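Local coordinates for Mgp-operon protein 3 (Mycoplasma pneumoniae, PDB 6RJ1), which is a surface protein that probably takes part in cell adhesion, working alongside the adhesin P1 of this human pathogen, at residues A[550-555]-A[723-728]; A[185-190]-A[602-607]; A[737-742]-A[767-772]; A[245-250]-A[354-359]. All coordinates share one frame; numbering follows the deposited sequence.

From the N terminus, contact 2 opens at 185-190 and closes only at 602-607, where the loop ahead of strand 609-611 meets the first turn of helix 187-192. Contact 4 opens and closes within that span, linking the loop at 245-250 to strand 356-358. Contact 1 crosses contact 2: it begins at 550-555, before 602-607, and ends at 723-728, joining strands 549-563 and 723-732 of one large mixed sheet. Contact 3 follows in series, closing a short loop between 737-742 and 767-772, ahead of strand 779-786. No two contacts touch; contacts 3 and 4 come nearest, about 7 Å between nearest atoms, while the centres of contacts 1 and 4 lie about 37 Å apart.

Contact 1. Residues A[550-555]-A[723-728]; sequences LVFAAF and VKWTNT
In the large mixed sheet of this chain, strands 549-563 and 723-732 both pair with strand 693-699, and F552 of the first meets W725 and T728 of the second through side chains. The backbone of F552 is hydrogen-bonded to G697 of strand 693-699, and no hydrogen bond joins the two segments directly; the CA atoms of F552 and T728 are 9.1 Å apart, too far for direct backbone pairing. W725 and T728 also touch strand 496-498. The two aromatic groups form an offset edge-to-face pair, with the edge of W725 directed at the face of F552: the F552 ring and the six-membered ring of W725 have centroids 5.7 Å apart and planes inclined at 64°. The closest atoms are F552 CE1 and W725 CE3, at 3.9 Å. T728 approaches differently, setting CG2 at the edge of the phenyl ring, near its plane and 3.7 Å from F552 CE1. Its chi1 of 56° sets OG1 between the backbone N and the carbonyl carbon, where it bonds to N499 N, and leaves CG2 anti to the carbonyl carbon, facing the ring. W725 NE1 is likewise engaged, by the carbonyl of E703 in helix 701-712. With W725 NE1 and T728 OG1 bonded elsewhere, the interface itself is apolar, a buried junction of aromatic carbon and a threonine methyl on one sheet.

Contact 2. Residues A[185-190]-A[602-607]; sequences VAQDTV and NGPING
Q187 reaches P604 with its terminal amide, and its chain is the means by which the two segments meet. From CB, the side chain first places CG between the backbone N and the carbonyl carbon (chi1 67°), then runs on extended (chi2 172°), which carries the amide to the loop. There Q187 CD lies 3.6 Å from P604 O and 4.2 Å from P604 CB. Q187 OE1 stands 3.6 Å from CD of the P604 ring. Both ends of the amide flank P604 O, but only NE2 can donate to it, while OE1 needs a water between. That water is placed to donate to Q187 OE1 (2.9 Å) and to P604 O (2.7 Å), though it has more acceptors within reach than protons. Q187 NE2 sits 3.1 Å from P604 O, but the N-H to acceptor angle of 122° makes that hydrogen bond weak. NE2 is held chiefly by G214 O, and the loop adds the weak bond and the water bridge. Q187 opens helix 187-192 directly after the N-cap position at A186, its side chain also touching W200 of helix 200-203, while P604 belongs to the irregular connection between helix 591-595 and strand 609-611.

Contact 3. Residues A[737-742]-A[767-772]; sequences YYYSAN and ATDGFA
The ring of Y739 and the carboxylate of D769 stand almost perpendicular, their planes 82° apart, and the carboxylate comes in at the edge of the ring. OD2 of D769 lies near the plane of the phenol, 3.3 Å from Y739 CE2. The methyl of A767 approaches the same ring obliquely, with its CB 4.0 Å from Y739 CD2. D769 turns its CG between the backbone N and the carbonyl carbon (chi1 63°), which presents the carboxylate to the tyrosine. A water in the plane of the Y739 ring bridges the polar ends: it lies 2.6 Å from Y739 OH and donates to D769 OD2 at 2.9 Å. Neither group depends on that water alone, since OD2 forms a salt bridge with R806 and the hydroxyl also bonds to S844. The charge of the buried carboxylate is thus probably balanced by the arginine. Y739 O and A767 N are 3.2 Å apart at too poor an angle for a hydrogen bond; the backbone of Y739 pairs with Q766 instead. This is a loop-to-loop contact within the connection from strand 723-732 to strand 779-786, joining a 3-10 turn to a non-regular segment through a water-bridged tyrosine and aspartate.

Contact 4. Residues A[245-250]-A[354-359]; sequences TKEGKG and SKYLNT
This is a loop-to-strand contact beside the small antiparallel pair of strands 239-241 and 356-358: E247 and G248, in the loop leading to helix 253-267, meet K355, just before strand 356-358, and Y356, its first residue. It has a polar part and a largely aliphatic one. In the aliphatic part, E247 bends at chi2 (-58°) and lies against the stem of the lysine, with E247 CG 3.8 Å from K355 CB and E247 OE1 3.5 Å from K355 CD. The charged ends do not meet, since K355 NZ turns away and remains 5.8 Å from E247 OE1; any attraction is at most a longer-range one. Toward Y356, E247 holds its carboxylate plane at 65° to the phenol ring, and E247 CB is 4.1 Å from Y356 CZ. E260 OE2 bonds to the phenol hydroxyl, while D267 holds the backbone N of Y356, so that helix 253-267 grips the residue at both ends. The loop completes the grip: G248 lies beside the hydroxyl, and the backbone N of G248 donates a hydrogen bond to Y356 OH at 3.0 Å, with an N-H to acceptor angle of 141°.

Contact 1. Residues A[550-555]-A[723-728]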
# COMPACT_ATOMS: atom_id res chain seq x y z
N LEU A 550 -13.48 2.86 -13.41
CA LEU A 550 -12.90 2.42 -12.16
C LEU A 550 -11.88 3.45 -11.67
O LEU A 550 -11.03 3.90 -12.43
CB LEU A 550 -12.24 1.03 -12.29
CG LEU A 550 -11.55 0.49 -11.02
CD1 LEU A 550 -12.54 -0.21 -10.11
CD2 LEU A 550 -10.38 -0.40 -11.36
N VAL A 551 -11.96 3.81 -10.40
CA VAL A 551 -11.05 4.73 -9.76
C VAL A 551 -10.33 3.94 -8.65
O VAL A 551 -10.95 3.13 -7.96
CB VAL A 551 -11.82 5.97 -9.25
CG1 VAL A 551 -10.99 6.76 -8.25
CG2 VAL A 551 -12.23 6.86 -10.42
N PHE A 552 -9.01 4.13 -8.53
CA PHE A 552 -8.20 3.46 -7.51
C PHE A 552 -7.12 4.39 -6.97
O PHE A 552 -6.78 5.41 -7.58
CB PHE A 552 -7.59 2.15 -8.07
CG PHE A 552 -6.33 2.35 -8.87
CD1 PHE A 552 -6.38 2.76 -10.20
CD2 PHE A 552 -5.08 2.17 -8.28
CE1 PHE A 552 -5.21 2.98 -10.93
CE2 PHE A 552 -3.91 2.41 -9.01
CZ PHE A 552 -3.98 2.82 -10.33
N ALA A 553 -6.56 4.01 -5.81
CA ALA A 553 -5.47 4.70 -5.12
C ALA A 553 -4.74 3.68 -4.28
O ALA A 553 -5.35 2.77 -3.71
CB ALA A 553 -5.99 5.82 -4.24
N ALA A 554 -3.42 3.81 -4.25
CA ALA A 554 -2.53 2.90 -3.54
C ALA A 554 -1.22 3.59 -3.24
O ALA A 554 -0.86 4.57 -3.89
CB ALA A 554 -2.27 1.67 -4.40
N PHE A 555 -0.48 3.07 -2.26
CA PHE A 555 0.86 3.55 -2.00
C PHE A 555 1.77 2.58 -2.73
O PHE A 555 1.51 1.38 -2.73
CB PHE A 555 1.19 3.55 -0.51
CG PHE A 555 0.97 4.88 0.14
CD1 PHE A 555 1.89 5.92 -0.01
CD2 PHE A 555 -0.17 5.11 0.91
CE1 PHE A 555 1.66 7.16 0.58
CE2 PHE A 555 -0.40 6.36 1.50
CZ PHE A 555 0.52 7.37 1.32
N VAL A 723 0.42 -4.05 -19.77
CA VAL A 723 -0.89 -3.41 -19.73
C VAL A 723 -0.56 -1.93 -19.52
O VAL A 723 0.29 -1.61 -18.68
CB VAL A 723 -1.78 -3.94 -18.56
CG1 VAL A 723 -3.20 -3.40 -18.64
CG2 VAL A 723 -1.80 -5.46 -18.51
N LYS A 724 -1.19 -1.04 -20.28
CA LYS A 724 -0.92 0.39 -20.15
C LYS A 724 -2.13 1.19 -19.65
O LYS A 724 -3.12 1.33 -20.37
CB LYS A 724 -0.35 0.98 -21.45
CG LYS A 724 1.13 0.69 -21.67
CD LYS A 724 1.68 1.50 -22.84
CE LYS A 724 3.05 1.03 -23.28
NZ LYS A 724 3.54 1.79 -24.46
N TRP A 725 -2.03 1.71 -18.41
CA TRP A 725 -3.04 2.56 -17.78
C TRP A 725 -2.41 3.96 -17.78
O TRP A 725 -1.55 4.26 -16.95
CB TRP A 725 -3.38 2.07 -16.35
CG TRP A 725 -4.08 0.73 -16.27
CD1 TRP A 725 -4.46 -0.08 -17.30
CD2 TRP A 725 -4.50 0.07 -15.07
NE1 TRP A 725 -5.08 -1.21 -16.82
CE2 TRP A 725 -5.12 -1.15 -15.45
CE3 TRP A 725 -4.42 0.38 -13.69
CZ2 TRP A 725 -5.65 -2.05 -14.52
CZ3 TRP A 725 -4.93 -0.52 -12.77
CH2 TRP A 725 -5.55 -1.71 -13.18
N THR A 726 -2.77 4.77 -18.78
CA THR A 726 -2.19 6.10 -18.98
C THR A 726 -2.86 7.23 -18.17
O THR A 726 -2.23 8.27 -17.97
CB THR A 726 -2.14 6.43 -20.47
OG1 THR A 726 -3.41 6.16 -21.04
CG2 THR A 726 -1.07 5.63 -21.21
N ASN A 727 -4.10 7.03 -17.70
CA ASN A 727 -4.79 8.05 -16.92
C ASN A 727 -4.60 7.85 -15.42
O ASN A 727 -5.56 7.75 -14.65
CB ASN A 727 -6.25 8.18 -17.34
CG ASN A 727 -6.37 8.75 -18.71
OD1 ASN A 727 -6.07 9.92 -18.94
ND2 ASN A 727 -6.79 7.94 -19.66
N THR A 728 -3.33 7.79 -15.02
CA THR A 728 -2.90 7.62 -13.64
C THR A 728 -1.82 8.66 -13.35
O THR A 728 -1.31 9.31 -14.27
CB THR A 728 -2.39 6.18 -13.37
OG1 THR A 728 -1.35 5.87 -14.29
CG2 THR A 728 -3.50 5.12 -13.46

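Contact 2. Residues A[185-190]-A[602-607]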
# COMPACT_ATOMS: atom_id res chain seq x y z
N VAL A 185 27.13 0.73 2.13
CA VAL A 185 28.42 1.32 1.78
C VAL A 185 28.24 2.62 0.95
O VAL A 185 27.26 2.74 0.23
CB VAL A 185 29.26 0.21 1.09
CG1 VAL A 185 30.25 0.75 0.08
CG2 VAL A 185 29.97 -0.65 2.13
N ALA A 186 29.15 3.62 1.12
CA ALA A 186 29.12 4.89 0.38
C ALA A 186 29.44 4.64 -1.09
O ALA A 186 30.19 3.72 -1.38
CB ALA A 186 30.13 5.85 0.98
N GLN A 187 28.90 5.45 -2.01
CA GLN A 187 29.16 5.22 -3.43
C GLN A 187 30.64 5.40 -3.84
O GLN A 187 31.04 4.73 -4.79
CB GLN A 187 28.21 6.01 -4.35
CG GLN A 187 28.32 7.52 -4.36
CD GLN A 187 27.47 8.13 -5.45
OE1 GLN A 187 26.95 7.46 -6.36
NE2 GLN A 187 27.30 9.44 -5.37
N ASP A 188 31.47 6.18 -3.11
CA ASP A 188 32.91 6.32 -3.45
C ASP A 188 33.69 5.02 -3.22
O ASP A 188 34.60 4.73 -3.99
CB ASP A 188 33.59 7.51 -2.74
CG ASP A 188 33.62 7.50 -1.21
OD1 ASP A 188 32.86 6.72 -0.60
OD2 ASP A 188 34.39 8.30 -0.63
N THR A 189 33.29 4.23 -2.20
CA THR A 189 33.88 2.93 -1.87
C THR A 189 33.48 1.91 -2.95
O THR A 189 34.30 1.10 -3.36
CB THR A 189 33.44 2.49 -0.45
OG1 THR A 189 33.83 3.48 0.49
CG2 THR A 189 34.02 1.14 -0.04
N VAL A 190 32.22 1.97 -3.41
CA VAL A 190 31.69 1.07 -4.45
C VAL A 190 32.51 1.15 -5.75
O VAL A 190 32.89 0.12 -6.30
CB VAL A 190 30.17 1.30 -4.69
CG1 VAL A 190 29.68 0.62 -5.96
CG2 VAL A 190 29.35 0.84 -3.49
N ASN A 602 19.70 8.00 -11.48
CA ASN A 602 20.36 6.73 -11.78
C ASN A 602 21.10 6.10 -10.60
O ASN A 602 21.39 4.91 -10.65
CB ASN A 602 21.29 6.90 -12.98
CG ASN A 602 20.62 7.46 -14.21
OD1 ASN A 602 19.70 6.85 -14.79
ND2 ASN A 602 21.07 8.64 -14.62
N GLY A 603 21.40 6.89 -9.57
CA GLY A 603 22.14 6.41 -8.41
C GLY A 603 22.16 7.41 -7.27
O GLY A 603 21.53 8.46 -7.36
N PRO A 604 22.90 7.10 -6.17
CA PRO A 604 22.91 8.02 -5.02
C PRO A 604 23.52 9.41 -5.27
O PRO A 604 24.30 9.59 -6.21
CB PRO A 604 23.70 7.25 -3.95
CG PRO A 604 23.75 5.85 -4.42
CD PRO A 604 23.69 5.89 -5.91
N ILE A 605 23.14 10.40 -4.44
CA ILE A 605 23.61 11.79 -4.49
C ILE A 605 23.44 12.49 -3.13
O ILE A 605 24.32 13.23 -2.70
CB ILE A 605 22.98 12.61 -5.68
CG1 ILE A 605 23.78 13.91 -5.96
CG2 ILE A 605 21.47 12.88 -5.50
CD1 ILE A 605 23.74 14.41 -7.37
N ASN A 606 22.29 12.26 -2.48
CA ASN A 606 21.93 12.88 -1.21
C ASN A 606 22.63 12.27 -0.02
O ASN A 606 22.94 11.07 0.01
CB ASN A 606 20.40 12.89 -1.03
CG ASN A 606 19.68 13.69 -2.09
OD1 ASN A 606 20.22 14.61 -2.71
ND2 ASN A 606 18.43 13.35 -2.34
N GLY A 607 22.87 13.12 0.96
CA GLY A 607 23.53 12.83 2.22
C GLY A 607 23.76 14.13 2.95
O GLY A 607 23.28 15.17 2.50
O HOH W 1 25.14 8.28 -8.41

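Contact 3. Residues A[737-742]-A[767-772]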
# COMPACT_ATOMS: atom_id res chain seq x y z
N TYR A 737 5.53 15.32 9.83
CA TYR A 737 6.75 15.38 10.65
C TYR A 737 6.39 15.56 12.11
O TYR A 737 7.10 15.06 12.98
CB TYR A 737 7.68 16.51 10.17
CG TYR A 737 7.01 17.86 10.07
CD1 TYR A 737 6.96 18.72 11.17
CD2 TYR A 737 6.45 18.30 8.87
CE1 TYR A 737 6.32 19.96 11.09
CE2 TYR A 737 5.83 19.54 8.78
CZ TYR A 737 5.77 20.37 9.89
OH TYR A 737 5.15 21.60 9.80
N TYR A 738 5.27 16.25 12.38
CA TYR A 738 4.77 16.56 13.72
C TYR A 738 4.16 15.33 14.42
O TYR A 738 3.73 15.44 15.57
CB TYR A 738 3.82 17.78 13.72
CG TYR A 738 2.65 17.68 12.76
CD1 TYR A 738 1.47 17.03 13.13
CD2 TYR A 738 2.69 18.29 11.51
CE1 TYR A 738 0.39 16.96 12.26
CE2 TYR A 738 1.61 18.23 10.64
CZ TYR A 738 0.45 17.58 11.02
OH TYR A 738 -0.61 17.49 10.16
N TYR A 739 4.18 14.16 13.75
CA TYR A 739 3.74 12.89 14.33
C TYR A 739 4.90 12.30 15.12
O TYR A 739 4.73 11.34 15.87
CB TYR A 739 3.28 11.91 13.22
CG TYR A 739 1.79 11.96 12.92
CD1 TYR A 739 1.05 13.11 13.19
CD2 TYR A 739 1.14 10.87 12.37
CE1 TYR A 739 -0.32 13.15 12.92
CE2 TYR A 739 -0.23 10.91 12.10
CZ TYR A 739 -0.95 12.05 12.38
OH TYR A 739 -2.30 12.11 12.13
N SER A 740 6.09 12.90 14.94
CA SER A 740 7.33 12.55 15.62
C SER A 740 7.64 13.61 16.67
O SER A 740 7.53 14.81 16.39
CB SER A 740 8.49 12.45 14.63
OG SER A 740 8.35 11.31 13.80
N ALA A 741 8.01 13.17 17.88
CA ALA A 741 8.33 14.06 19.00
C ALA A 741 9.60 14.87 18.76
O ALA A 741 9.61 16.06 19.03
CB ALA A 741 8.45 13.26 20.28
N ASN A 742 10.65 14.22 18.23
CA ASN A 742 11.95 14.84 18.00
C ASN A 742 12.28 15.01 16.51
O ASN A 742 13.40 14.67 16.09
CB ASN A 742 13.06 14.04 18.73
CG ASN A 742 13.23 12.60 18.25
OD1 ASN A 742 12.34 12.01 17.61
ND2 ASN A 742 14.38 12.01 18.55
N ALA A 767 2.64 9.65 17.58
CA ALA A 767 1.43 9.35 16.81
C ALA A 767 0.40 8.59 17.64
O ALA A 767 0.77 7.72 18.45
CB ALA A 767 1.80 8.55 15.58
N THR A 768 -0.88 8.91 17.45
CA THR A 768 -1.99 8.27 18.16
C THR A 768 -3.03 7.73 17.17
O THR A 768 -4.18 7.50 17.55
CB THR A 768 -2.62 9.28 19.16
OG1 THR A 768 -2.94 10.49 18.47
CG2 THR A 768 -1.73 9.57 20.36
N ASP A 769 -2.62 7.51 15.91
CA ASP A 769 -3.50 7.05 14.83
C ASP A 769 -3.46 5.52 14.59
O ASP A 769 -3.87 5.04 13.53
CB ASP A 769 -3.20 7.83 13.54
CG ASP A 769 -1.80 7.66 12.96
OD1 ASP A 769 -0.88 7.26 13.71
OD2 ASP A 769 -1.63 7.95 11.76
N GLY A 770 -3.03 4.79 15.61
CA GLY A 770 -2.99 3.33 15.58
C GLY A 770 -1.68 2.69 15.17
O GLY A 770 -1.65 1.48 14.96
N PHE A 771 -0.59 3.47 15.07
CA PHE A 771 0.71 2.95 14.68
C PHE A 771 1.79 3.33 15.67
O PHE A 771 1.89 4.51 16.03
CB PHE A 771 1.11 3.45 13.29
CG PHE A 771 0.17 3.07 12.16
CD1 PHE A 771 0.25 1.81 11.57
CD2 PHE A 771 -0.72 3.99 11.64
CE1 PHE A 771 -0.58 1.47 10.49
CE2 PHE A 771 -1.55 3.65 10.56
CZ PHE A 771 -1.47 2.40 9.99
N ALA A 772 2.63 2.36 16.09
CA ALA A 772 3.76 2.59 17.00
C ALA A 772 4.88 3.37 16.30
O ALA A 772 5.72 3.97 16.98
CB ALA A 772 4.28 1.27 17.53
O HOH W 2 -3.58 9.99 11.22

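Contact 4. Residues A[245-250]-A[354-359]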
# COMPACT_ATOMS: atom_id res chain seq x y z
N THR A 245 18.77 -2.63 13.90
CA THR A 245 20.17 -2.26 13.86
C THR A 245 20.94 -3.18 14.83
O THR A 245 22.16 -3.35 14.70
CB THR A 245 20.28 -0.73 14.10
OG1 THR A 245 20.34 -0.06 12.84
CG2 THR A 245 21.45 -0.30 15.00
N LYS A 246 20.21 -3.83 15.75
CA LYS A 246 20.78 -4.70 16.79
C LYS A 246 20.34 -6.16 16.70
O LYS A 246 21.18 -7.05 16.87
CB LYS A 246 20.48 -4.12 18.18
CG LYS A 246 21.40 -2.97 18.54
CD LYS A 246 20.78 -2.00 19.55
CE LYS A 246 21.77 -0.96 20.05
NZ LYS A 246 22.18 -0.01 18.98
N GLU A 247 19.05 -6.42 16.47
CA GLU A 247 18.51 -7.78 16.43
C GLU A 247 17.88 -8.14 15.08
O GLU A 247 17.80 -7.29 14.19
CB GLU A 247 17.53 -8.03 17.60
CG GLU A 247 18.18 -7.98 18.98
CD GLU A 247 19.33 -8.93 19.28
OE1 GLU A 247 20.14 -8.59 20.17
OE2 GLU A 247 19.41 -10.01 18.65
N GLY A 248 17.46 -9.39 14.94
CA GLY A 248 16.89 -9.93 13.71
C GLY A 248 17.97 -10.52 12.82
O GLY A 248 19.17 -10.30 13.06
N LYS A 249 17.57 -11.29 11.80
CA LYS A 249 18.51 -11.92 10.87
C LYS A 249 18.32 -11.46 9.40
O LYS A 249 19.02 -11.96 8.52
CB LYS A 249 18.49 -13.46 11.00
CG LYS A 249 19.06 -13.98 12.30
CD LYS A 249 20.57 -13.77 12.41
CE LYS A 249 21.05 -13.76 13.83
NZ LYS A 249 22.51 -13.52 13.92
N GLY A 250 17.43 -10.51 9.18
CA GLY A 250 17.15 -9.96 7.86
C GLY A 250 16.75 -11.03 6.86
O GLY A 250 15.78 -11.76 7.09
N SER A 354 12.66 -8.01 25.32
CA SER A 354 13.79 -7.09 25.31
C SER A 354 14.49 -7.03 23.94
O SER A 354 15.26 -6.10 23.69
CB SER A 354 14.79 -7.48 26.40
OG SER A 354 15.15 -8.85 26.28
N LYS A 355 14.24 -8.02 23.07
CA LYS A 355 14.85 -8.10 21.74
C LYS A 355 13.81 -8.16 20.62
O LYS A 355 13.97 -7.50 19.59
CB LYS A 355 15.84 -9.28 21.65
CG LYS A 355 17.02 -9.18 22.60
CD LYS A 355 18.05 -10.30 22.37
CE LYS A 355 18.70 -10.74 23.67
NZ LYS A 355 17.75 -11.16 24.74
N TYR A 356 12.74 -8.97 20.82
CA TYR A 356 11.67 -9.19 19.84
C TYR A 356 10.26 -9.00 20.40
O TYR A 356 10.04 -9.13 21.60
CB TYR A 356 11.76 -10.62 19.25
CG TYR A 356 13.05 -10.93 18.54
CD1 TYR A 356 13.23 -10.62 17.19
CD2 TYR A 356 14.10 -11.55 19.21
CE1 TYR A 356 14.43 -10.90 16.53
CE2 TYR A 356 15.31 -11.84 18.56
CZ TYR A 356 15.46 -11.51 17.22
OH TYR A 356 16.65 -11.78 16.59
N LEU A 357 9.31 -8.73 19.49
CA LEU A 357 7.89 -8.60 19.78
C LEU A 357 7.16 -9.76 19.11
O LEU A 357 7.52 -10.14 18.00
CB LEU A 357 7.31 -7.28 19.22
CG LEU A 357 7.86 -5.96 19.74
CD1 LEU A 357 7.63 -4.86 18.71
CD2 LEU A 357 7.25 -5.57 21.09
N ASN A 358 6.12 -10.29 19.77
CA ASN A 358 5.27 -11.34 19.21
C ASN A 358 4.04 -10.61 18.68
O ASN A 358 3.23 -10.09 19.47
CB ASN A 358 4.91 -12.37 20.29
CG ASN A 358 4.32 -13.66 19.78
OD1 ASN A 358 3.46 -13.68 18.88
ND2 ASN A 358 4.76 -14.78 20.34
N THR A 359 3.94 -10.49 17.35
CA THR A 359 2.85 -9.74 16.73
C THR A 359 1.84 -10.65 16.02
O THR A 359 1.21 -10.24 15.05
CB THR A 359 3.41 -8.64 15.82
OG1 THR A 359 4.36 -9.21 14.92
CG2 THR A 359 4.04 -7.49 16.61